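Long-range contact in glucose-6-phosphate 1-dehydrogenase (Mycobacterium avium, PDB 4LGV), which probably catalyses the NADP-linked oxidation of glucose 6-phosphate to 6-phosphogluconolactone, the entry step of the pentose phosphate pathway: residues M46-E59 / E411-A423. Numbering follows the deposited sequence.
Sequences MTFRALYRLERREE and EPVRPYERLLYAA. With GOL (glycerol), chain F.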
ATOM      1  N   MET A  46       1.607 -17.354 -47.181  1.00 32.56           N
ATOM      2  CA  MET A  46       2.339 -16.408 -46.377  1.00 32.08           C
ATOM      3  C   MET A  46       3.824 -16.267 -46.719  1.00 28.66           C
ATOM      4  O   MET A  46       4.327 -15.140 -46.797  1.00 27.57           O
ATOM      5  CB  MET A  46       2.239 -16.785 -44.862  1.00 37.29           C
ATOM      6  CG  MET A  46       0.845 -16.781 -44.222  1.00 42.94           C
ATOM      7  SD  MET A  46      -0.045 -15.193 -44.113  1.00 48.82           S
ATOM      8  CE  MET A  46       1.233 -13.979 -44.038  1.00 47.77           C
ATOM      9  N   THR A  47       4.570 -17.364 -46.811  1.00 26.24           N
ATOM     10  CA  THR A  47       6.046 -17.223 -46.748  1.00 25.35           C
ATOM     11  C   THR A  47       6.638 -16.447 -47.915  1.00 24.37           C
ATOM     12  O   THR A  47       7.449 -15.539 -47.733  1.00 23.43           O
ATOM     13  CB  THR A  47       6.757 -18.572 -46.626  1.00 25.67           C
ATOM     14  OG1 THR A  47       6.115 -19.357 -45.616  1.00 25.20           O
ATOM     15  CG2 THR A  47       8.186 -18.380 -46.301  1.00 25.21           C
ATOM     16  N   PHE A  48       6.207 -16.778 -49.129  1.00 24.27           N
ATOM     17  CA  PHE A  48       6.678 -16.047 -50.307  1.00 23.97           C
ATOM     18  C   PHE A  48       6.408 -14.536 -50.241  1.00 24.26           C
ATOM     19  O   PHE A  48       7.309 -13.710 -50.494  1.00 23.77           O
ATOM     20  CB  PHE A  48       6.090 -16.609 -51.567  1.00 23.90           C
ATOM     21  CG  PHE A  48       6.742 -17.877 -52.024  1.00 24.62           C
ATOM     22  CD1 PHE A  48       8.092 -17.942 -52.208  1.00 23.95           C
ATOM     23  CD2 PHE A  48       5.972 -18.993 -52.333  1.00 25.83           C
ATOM     24  CE1 PHE A  48       8.676 -19.091 -52.639  1.00 25.17           C
ATOM     25  CE2 PHE A  48       6.568 -20.168 -52.781  1.00 26.59           C
ATOM     26  CZ  PHE A  48       7.924 -20.214 -52.924  1.00 25.59           C
ATOM     27  N   ARG A  49       5.194 -14.173 -49.886  1.00 24.66           N
ATOM     28  CA  ARG A  49       4.852 -12.762 -49.664  1.00 25.99           C
ATOM     29  C   ARG A  49       5.729 -12.082 -48.600  1.00 25.57           C
ATOM     30  O   ARG A  49       6.222 -10.968 -48.791  1.00 27.29           O
ATOM     31  CB  ARG A  49       3.386 -12.660 -49.252  1.00 27.29           C
ATOM     32  CG  ARG A  49       2.853 -11.243 -49.323  1.00 28.85           C
ATOM     33  CD  ARG A  49       1.589 -11.093 -48.502  1.00 29.43           C
ATOM     34  NE  ARG A  49       1.134  -9.737 -48.570  1.00 30.61           N
ATOM     35  CZ  ARG A  49      -0.049  -9.305 -48.144  1.00 32.37           C
ATOM     36  NH1 ARG A  49      -0.920 -10.140 -47.564  1.00 32.96           N
ATOM     37  NH2 ARG A  49      -0.343  -8.012 -48.263  1.00 31.97           N
ATOM     38  N   ALA A  50       5.955 -12.769 -47.497  1.00 26.27           N
ATOM     39  CA  ALA A  50       6.789 -12.237 -46.412  1.00 26.35           C
ATOM     40  C   ALA A  50       8.243 -12.021 -46.859  1.00 26.99           C
ATOM     41  O   ALA A  50       8.797 -10.962 -46.596  1.00 26.34           O
ATOM     42  CB  ALA A  50       6.743 -13.163 -45.240  1.00 27.60           C
ATOM     43  N   LEU A  51       8.808 -12.980 -47.616  1.00 24.99           N
ATOM     44  CA  LEU A  51      10.121 -12.802 -48.146  1.00 25.22           C
ATOM     45  C   LEU A  51      10.195 -11.627 -49.142  1.00 25.22           C
ATOM     46  O   LEU A  51      11.140 -10.807 -49.130  1.00 23.70           O
ATOM     47  CB  LEU A  51      10.586 -14.087 -48.838  1.00 26.73           C
ATOM     48  CG  LEU A  51      10.793 -15.281 -47.912  1.00 26.15           C
ATOM     49  CD1 LEU A  51      11.057 -16.536 -48.725  1.00 25.64           C
ATOM     50  CD2 LEU A  51      11.930 -15.018 -46.982  1.00 25.81           C
ATOM     51  N   TYR A  52       9.185 -11.543 -49.994  1.00 24.96           N
ATOM     52  CA  TYR A  52       9.068 -10.435 -50.950  1.00 25.06           C
ATOM     53  C   TYR A  52       9.071  -9.105 -50.218  1.00 25.74           C
ATOM     54  O   TYR A  52       9.775  -8.140 -50.634  1.00 25.84           O
ATOM     55  CB  TYR A  52       7.796 -10.599 -51.816  1.00 24.67           C
ATOM     56  CG  TYR A  52       7.517  -9.440 -52.711  1.00 24.54           C
ATOM     57  CD1 TYR A  52       8.113  -9.351 -53.969  1.00 24.98           C
ATOM     58  CD2 TYR A  52       6.670  -8.398 -52.309  1.00 24.82           C
ATOM     59  CE1 TYR A  52       7.929  -8.229 -54.763  1.00 25.13           C
ATOM     60  CE2 TYR A  52       6.453  -7.285 -53.122  1.00 25.27           C
ATOM     61  CZ  TYR A  52       7.070  -7.220 -54.332  1.00 25.24           C
ATOM     62  OH  TYR A  52       6.845  -6.130 -55.125  1.00 29.07           O
ATOM     63  N   ARG A  53       8.291  -9.009 -49.140  1.00 25.49           N
ATOM     64  CA  ARG A  53       8.184  -7.720 -48.398  1.00 26.29           C
ATOM     65  C   ARG A  53       9.487  -7.369 -47.697  1.00 26.62           C
ATOM     66  O   ARG A  53       9.900  -6.216 -47.648  1.00 25.99           O
ATOM     67  CB  ARG A  53       7.031  -7.755 -47.390  1.00 27.34           C
ATOM     68  CG  ARG A  53       5.651  -7.794 -48.043  1.00 28.17           C
ATOM     69  CD  ARG A  53       4.556  -8.188 -47.055  1.00 30.69           C
ATOM     70  NE  ARG A  53       4.416  -7.289 -45.908  1.00 31.28           N
ATOM     71  CZ  ARG A  53       3.610  -6.229 -45.861  1.00 32.18           C
ATOM     72  NH1 ARG A  53       2.820  -5.917 -46.857  1.00 31.92           N
ATOM     73  NH2 ARG A  53       3.578  -5.495 -44.765  1.00 34.16           N
ATOM     74  N   LEU A  54      10.180  -8.380 -47.200  1.00 28.12           N
ATOM     75  CA  LEU A  54      11.467  -8.139 -46.556  1.00 28.57           C
ATOM     76  C   LEU A  54      12.454  -7.660 -47.615  1.00 29.90           C
ATOM     77  O   LEU A  54      13.237  -6.742 -47.364  1.00 30.45           O
ATOM     78  CB  LEU A  54      11.961  -9.377 -45.834  1.00 29.22           C
ATOM     79  CG  LEU A  54      11.208  -9.802 -44.559  1.00 29.59           C
ATOM     80  CD1 LEU A  54      11.549 -11.246 -44.188  1.00 30.19           C
ATOM     81  CD2 LEU A  54      11.542  -8.905 -43.399  1.00 30.52           C
ATOM     82  N   GLU A  55      12.384  -8.244 -48.814  1.00 29.34           N
ATOM     83  CA  GLU A  55      13.217  -7.790 -49.930  1.00 29.57           C
ATOM     84  C   GLU A  55      12.923  -6.364 -50.317  1.00 29.96           C
ATOM     85  O   GLU A  55      13.835  -5.569 -50.510  1.00 31.28           O
ATOM     86  CB  GLU A  55      13.009  -8.678 -51.150  1.00 29.52           C
ATOM     87  CG  GLU A  55      13.922  -8.362 -52.316  1.00 29.13           C
ATOM     88  CD  GLU A  55      15.335  -8.733 -52.003  1.00 29.82           C
ATOM     89  OE1 GLU A  55      15.633  -9.940 -51.925  1.00 29.18           O
ATOM     90  OE2 GLU A  55      16.147  -7.827 -51.802  1.00 30.77           O
ATOM     91  N   ARG A  56      11.654  -6.022 -50.436  1.00 30.18           N
ATOM     92  CA  ARG A  56      11.301  -4.642 -50.685  1.00 31.66           C
ATOM     93  C   ARG A  56      11.873  -3.658 -49.663  1.00 33.47           C
ATOM     94  O   ARG A  56      12.279  -2.578 -50.021  1.00 35.63           O
ATOM     95  CB  ARG A  56       9.772  -4.453 -50.762  1.00 31.14           C
ATOM     96  CG  ARG A  56       9.373  -3.006 -51.098  1.00 31.14           C
ATOM     97  CD  ARG A  56       7.890  -2.916 -51.425  1.00 32.18           C
ATOM     98  NE  ARG A  56       7.071  -3.268 -50.257  1.00 34.67           N
ATOM     99  CZ  ARG A  56       5.884  -3.889 -50.276  1.00 35.03           C
ATOM    100  NH1 ARG A  56       5.307  -4.239 -51.419  1.00 34.76           N
ATOM    101  NH2 ARG A  56       5.262  -4.135 -49.120  1.00 35.07           N
ATOM    102  N   ARG A  57      11.834  -4.018 -48.388  1.00 36.74           N
ATOM    103  CA  ARG A  57      12.388  -3.182 -47.308  1.00 39.44           C
ATOM    104  C   ARG A  57      13.923  -3.297 -47.206  1.00 39.56           C
ATOM    105  O   ARG A  57      14.526  -2.745 -46.284  1.00 39.00           O
ATOM    106  CB  ARG A  57      11.791  -3.598 -45.963  1.00 38.71           C
ATOM    107  CG  ARG A  57      10.317  -3.300 -45.852  1.00 41.44           C
ATOM    108  CD  ARG A  57       9.825  -3.319 -44.410  1.00 43.96           C
ATOM    109  NE  ARG A  57       9.772  -4.674 -43.891  1.00 44.48           N
ATOM    110  CZ  ARG A  57       8.746  -5.525 -44.052  1.00 49.65           C
ATOM    111  NH1 ARG A  57       7.649  -5.176 -44.716  1.00 49.44           N
ATOM    112  NH2 ARG A  57       8.815  -6.754 -43.543  1.00 50.75           N
ATOM    113  N   GLU A  58      14.525  -4.036 -48.140  1.00 39.27           N
ATOM    114  CA  GLU A  58      15.972  -4.252 -48.198  1.00 40.55           C
ATOM    115  C   GLU A  58      16.504  -4.963 -46.954  1.00 40.25           C
ATOM    116  O   GLU A  58      17.618  -4.751 -46.565  1.00 40.57           O
ATOM    117  CB  GLU A  58      16.714  -2.939 -48.439  1.00 43.73           C
ATOM    118  CG  GLU A  58      16.322  -2.269 -49.764  1.00 48.60           C
ATOM    119  CD  GLU A  58      16.922  -0.892 -49.981  1.00 50.84           C
ATOM    120  OE1 GLU A  58      17.478  -0.286 -49.043  1.00 58.39           O
ATOM    121  OE2 GLU A  58      16.819  -0.405 -51.100  1.00 51.69           O
ATOM    122  N   GLU A  59      15.706  -5.845 -46.374  1.00 40.34           N
ATOM    123  CA  GLU A  59      16.092  -6.568 -45.177  1.00 40.41           C
ATOM    124  C   GLU A  59      16.600  -8.005 -45.425  1.00 38.99           C
ATOM    125  O   GLU A  59      17.069  -8.642 -44.499  1.00 38.09           O
ATOM    126  CB  GLU A  59      14.955  -6.537 -44.147  1.00 41.33           C
ATOM    127  CG  GLU A  59      14.781  -5.152 -43.512  1.00 45.69           C
ATOM    128  CD  GLU A  59      13.504  -5.000 -42.658  1.00 48.89           C
ATOM    129  OE1 GLU A  59      12.494  -5.697 -42.856  1.00 49.42           O
ATOM    130  OE2 GLU A  59      13.500  -4.154 -41.758  1.00 58.07           O
ATOM    131  N   GLU A 411      -3.379  -7.051 -39.880  1.00 46.77           N
ATOM    132  CA  GLU A 411      -3.277  -7.812 -41.125  1.00 48.07           C
ATOM    133  C   GLU A 411      -2.288  -8.983 -40.887  1.00 44.50           C
ATOM    134  O   GLU A 411      -1.168  -8.755 -40.437  1.00 37.56           O
ATOM    135  CB  GLU A 411      -2.883  -6.938 -42.324  1.00 51.86           C
ATOM    136  CG  GLU A 411      -4.084  -6.386 -43.113  1.00 60.74           C
ATOM    137  CD  GLU A 411      -4.906  -7.481 -43.813  1.00 67.52           C
ATOM    138  OE1 GLU A 411      -4.326  -8.318 -44.548  1.00 71.36           O
ATOM    139  OE2 GLU A 411      -6.144  -7.520 -43.627  1.00 70.82           O
ATOM    140  N   PRO A 412      -2.736 -10.233 -41.160  1.00 43.72           N
ATOM    141  CA  PRO A 412      -1.931 -11.431 -40.814  1.00 43.53           C
ATOM    142  C   PRO A 412      -0.512 -11.431 -41.383  1.00 40.03           C
ATOM    143  O   PRO A 412       0.373 -11.963 -40.752  1.00 35.90           O
ATOM    144  CB  PRO A 412      -2.755 -12.620 -41.364  1.00 44.62           C
ATOM    145  CG  PRO A 412      -3.906 -12.033 -42.121  1.00 45.79           C
ATOM    146  CD  PRO A 412      -4.061 -10.598 -41.702  1.00 44.52           C
ATOM    147  N   VAL A 413      -0.273 -10.803 -42.539  1.00 40.21           N
ATOM    148  CA  VAL A 413       1.112 -10.796 -43.067  1.00 40.27           C
ATOM    149  C   VAL A 413       2.183 -10.165 -42.130  1.00 38.66           C
ATOM    150  O   VAL A 413       3.325 -10.655 -42.090  1.00 36.73           O
ATOM    151  CB  VAL A 413       1.224 -10.151 -44.451  1.00 40.77           C
ATOM    152  CG1 VAL A 413       0.930  -8.654 -44.392  1.00 40.37           C
ATOM    153  CG2 VAL A 413       2.615 -10.430 -45.011  1.00 42.97           C
ATOM    154  N   ARG A 414       1.806  -9.107 -41.397  1.00 35.98           N
ATOM    155  CA  ARG A 414       2.737  -8.327 -40.575  1.00 36.73           C
ATOM    156  C   ARG A 414       3.311  -9.134 -39.434  1.00 33.10           C
ATOM    157  O   ARG A 414       4.523  -9.190 -39.265  1.00 33.32           O
ATOM    158  CB  ARG A 414       2.029  -7.088 -40.058  1.00 37.59           C
ATOM    159  CG  ARG A 414       1.764  -6.028 -41.126  1.00 42.16           C
ATOM    160  CD  ARG A 414       1.036  -4.832 -40.507  1.00 44.27           C
ATOM    161  NE  ARG A 414       0.588  -3.887 -41.519  1.00 47.17           N
ATOM    162  CZ  ARG A 414       0.146  -2.648 -41.288  1.00 49.60           C
ATOM    163  NH1 ARG A 414       0.089  -2.123 -40.049  1.00 49.01           N
ATOM    164  NH2 ARG A 414      -0.218  -1.910 -42.322  1.00 49.99           N
ATOM    165  N   PRO A 415       2.458  -9.830 -38.717  1.00 33.40           N
ATOM    166  CA  PRO A 415       2.989 -10.731 -37.719  1.00 34.02           C
ATOM    167  C   PRO A 415       3.886 -11.787 -38.262  1.00 33.21           C
ATOM    168  O   PRO A 415       4.913 -12.116 -37.654  1.00 34.64           O
ATOM    169  CB  PRO A 415       1.745 -11.388 -37.106  1.00 35.09           C
ATOM    170  CG  PRO A 415       0.551 -10.775 -37.792  1.00 34.49           C
ATOM    171  CD  PRO A 415       1.018  -9.580 -38.531  1.00 34.64           C
ATOM    172  N   TYR A 416       3.501 -12.339 -39.384  1.00 31.82           N
ATOM    173  CA  TYR A 416       4.267 -13.408 -39.954  1.00 32.89           C
ATOM    174  C   TYR A 416       5.670 -12.961 -40.378  1.00 31.00           C
ATOM    175  O   TYR A 416       6.665 -13.581 -39.999  1.00 30.33           O
ATOM    176  CB  TYR A 416       3.494 -13.993 -41.116  1.00 34.27           C
ATOM    177  CG  TYR A 416       4.170 -15.183 -41.653  1.00 35.14           C
ATOM    178  CD1 TYR A 416       4.027 -16.426 -41.050  1.00 36.01           C
ATOM    179  CD2 TYR A 416       5.017 -15.060 -42.720  1.00 37.99           C
ATOM    180  CE1 TYR A 416       4.705 -17.531 -41.510  1.00 38.08           C
ATOM    181  CE2 TYR A 416       5.700 -16.165 -43.217  1.00 40.04           C
ATOM    182  CZ  TYR A 416       5.541 -17.408 -42.608  1.00 39.74           C
ATOM    183  OH  TYR A 416       6.186 -18.496 -43.134  1.00 41.00           O
ATOM    184  N   GLU A 417       5.782 -11.857 -41.085  1.00 30.57           N
ATOM    185  CA  GLU A 417       7.112 -11.321 -41.440  1.00 30.59           C
ATOM    186  C   GLU A 417       7.945 -10.901 -40.222  1.00 29.64           C
ATOM    187  O   GLU A 417       9.172 -11.053 -40.202  1.00 30.58           O
ATOM    188  CB  GLU A 417       6.986 -10.149 -42.430  1.00 32.01           C
ATOM    189  CG  GLU A 417       6.299  -8.912 -41.889  1.00 34.47           C
ATOM    190  CD  GLU A 417       5.949  -7.879 -42.963  1.00 36.56           C
ATOM    191  OE1 GLU A 417       6.314  -8.121 -44.089  1.00 36.15           O
ATOM    192  OE2 GLU A 417       5.313  -6.833 -42.680  1.00 39.30           O
ATOM    193  N   ARG A 418       7.295 -10.334 -39.210  1.00 28.01           N
ATOM    194  CA  ARG A 418       7.992  -9.980 -37.979  1.00 27.57           C
ATOM    195  C   ARG A 418       8.642 -11.219 -37.335  1.00 28.14           C
ATOM    196  O   ARG A 418       9.770 -11.172 -36.880  1.00 27.85           O
ATOM    197  CB  ARG A 418       6.981  -9.358 -37.023  1.00 26.92           C
ATOM    198  CG  ARG A 418       7.535  -8.888 -35.708  1.00 27.13           C
ATOM    199  CD  ARG A 418       6.414  -8.388 -34.830  1.00 26.56           C
ATOM    200  NE  ARG A 418       6.947  -7.896 -33.579  1.00 27.07           N
ATOM    201  CZ  ARG A 418       6.312  -7.883 -32.406  1.00 25.11           C
ATOM    202  NH1 ARG A 418       5.081  -8.399 -32.271  1.00 26.44           N
ATOM    203  NH2 ARG A 418       6.904  -7.343 -31.369  1.00 23.63           N
ATOM    204  N   LEU A 419       7.920 -12.333 -37.281  1.00 28.68           N
ATOM    205  CA  LEU A 419       8.462 -13.565 -36.692  1.00 30.56           C
ATOM    206  C   LEU A 419       9.618 -14.127 -37.486  1.00 32.13           C
ATOM    207  O   LEU A 419      10.608 -14.581 -36.906  1.00 32.30           O
ATOM    208  CB  LEU A 419       7.387 -14.650 -36.595  1.00 30.67           C
ATOM    209  CG  LEU A 419       6.388 -14.432 -35.493  1.00 30.86           C
ATOM    210  CD1 LEU A 419       5.232 -15.393 -35.629  1.00 32.53           C
ATOM    211  CD2 LEU A 419       7.009 -14.591 -34.128  1.00 30.46           C
ATOM    212  N   LEU A 420       9.506 -14.068 -38.813  1.00 33.62           N
ATOM    213  CA  LEU A 420      10.544 -14.627 -39.693  1.00 35.31           C
ATOM    214  C   LEU A 420      11.808 -13.849 -39.546  1.00 35.09           C
ATOM    215  O   LEU A 420      12.900 -14.408 -39.485  1.00 34.21           O
ATOM    216  CB  LEU A 420      10.135 -14.573 -41.184  1.00 37.79           C
ATOM    217  CG  LEU A 420       9.854 -15.873 -41.906  1.00 40.13           C
ATOM    218  CD1 LEU A 420       9.720 -15.572 -43.396  1.00 40.85           C
ATOM    219  CD2 LEU A 420      10.943 -16.914 -41.689  1.00 41.39           C
ATOM    220  N   TYR A 421      11.660 -12.532 -39.522  1.00 34.11           N
ATOM    221  CA  TYR A 421      12.817 -11.650 -39.376  1.00 36.00           C
ATOM    222  C   TYR A 421      13.459 -11.867 -38.005  1.00 33.12           C
ATOM    223  O   TYR A 421      14.689 -11.974 -37.889  1.00 32.82           O
ATOM    224  CB  TYR A 421      12.391 -10.202 -39.577  1.00 38.39           C
ATOM    225  CG  TYR A 421      13.503  -9.179 -39.472  1.00 44.14           C
ATOM    226  CD1 TYR A 421      14.311  -8.871 -40.557  1.00 48.67           C
ATOM    227  CD2 TYR A 421      13.735  -8.502 -38.273  1.00 51.62           C
ATOM    228  CE1 TYR A 421      15.317  -7.915 -40.477  1.00 50.70           C
ATOM    229  CE2 TYR A 421      14.738  -7.545 -38.176  1.00 54.33           C
ATOM    230  CZ  TYR A 421      15.517  -7.252 -39.291  1.00 55.56           C
ATOM    231  OH  TYR A 421      16.533  -6.318 -39.176  1.00 64.40           O
ATOM    232  N   ALA A 422      12.637 -11.941 -36.962  1.00 29.62           N
ATOM    233  CA  ALA A 422      13.173 -12.129 -35.619  1.00 28.23           C
ATOM    234  C   ALA A 422      13.922 -13.475 -35.535  1.00 29.06           C
ATOM    235  O   ALA A 422      14.979 -13.578 -34.907  1.00 28.02           O
ATOM    236  CB  ALA A 422      12.063 -12.069 -34.596  1.00 27.48           C
ATOM    237  N   ALA A 423      13.353 -14.511 -36.140  1.00 29.23           N
ATOM    238  CA  ALA A 423      13.966 -15.821 -36.086  1.00 31.53           C
ATOM    239  C   ALA A 423      15.328 -15.744 -36.723  1.00 34.14           C
ATOM    240  O   ALA A 423      16.277 -16.262 -36.179  1.00 34.43           O
ATOM    241  CB  ALA A 423      13.108 -16.863 -36.791  1.00 31.79           C
TER
HETATM  242  C1  GOL F 502       0.846  -2.484 -46.041  1.00 64.51           C
HETATM  243  O1  GOL F 502       2.176  -2.525 -46.582  1.00 65.23           O
HETATM  244  C2  GOL F 502       0.561  -3.916 -45.627  1.00 56.04           C
HETATM  245  O2  GOL F 502       1.019  -4.056 -44.305  1.00 55.79           O
HETATM  246  C3  GOL F 502      -0.878  -4.321 -45.625  1.00 58.10           C
HETATM  247  O3  GOL F 502      -0.974  -5.461 -44.761  1.00 54.65           O
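Y416 lies with one ring face under M46, whose CB stands 3.8 Å from the ring centroid and nearly on its normal, a CH-pi contact. The chain of M46 is bent at chi2 (-64°) and again at chi3, which brings SD obliquely beside the ring in a Met-aromatic contact and CE against V413 CA and Y416 CB. At the ring edge A50 CB reaches Y416 CD2 at 3.6 Å; where this small side chain faces helix 413-424, the CA atoms of A50 and E417 come within 5.1 Å, and the helix axes within 9.3 Å. The far end of the ring is polar: Y416 OH and T47 OG1 lie 2.6 Å apart, Y416 OH also hydrogen-bonds to the hydroxyl of Y133, and T47 OG1 to the carboxylate of E135.

Farther along, E417 shows how one carboxylate can join two arginines. R53 takes it side-on, NE to OE1 at 2.8 Å and NH2 to OE2 at 3.0 Å, both on the syn side but tilted out of the carboxylate plane. R57 comes end-on from above that plane, its NH2 2.9 Å from OE1 and its guanidinium turned 87° to the carboxylate, so OE1 accepts from both arginines. The negative charge of E417 is thus probably well stabilised. R57 NE is tied in turn to E59, while V413 CG1 covers one face of the R53 guanidinium. E90, outside both helices, forms salt bridges with R49 and R53.

The axes of 46-56 and 413-423 cross at -71° and join the two family regions: helix 41-56 follows the first strand of the Rossmann-type parallel sheet and carries F48 against helix 74-87, whereas helix 413-424 sets L420 on Y133 and A423 on L131 of strand 130-134, a central strand of that same sheet.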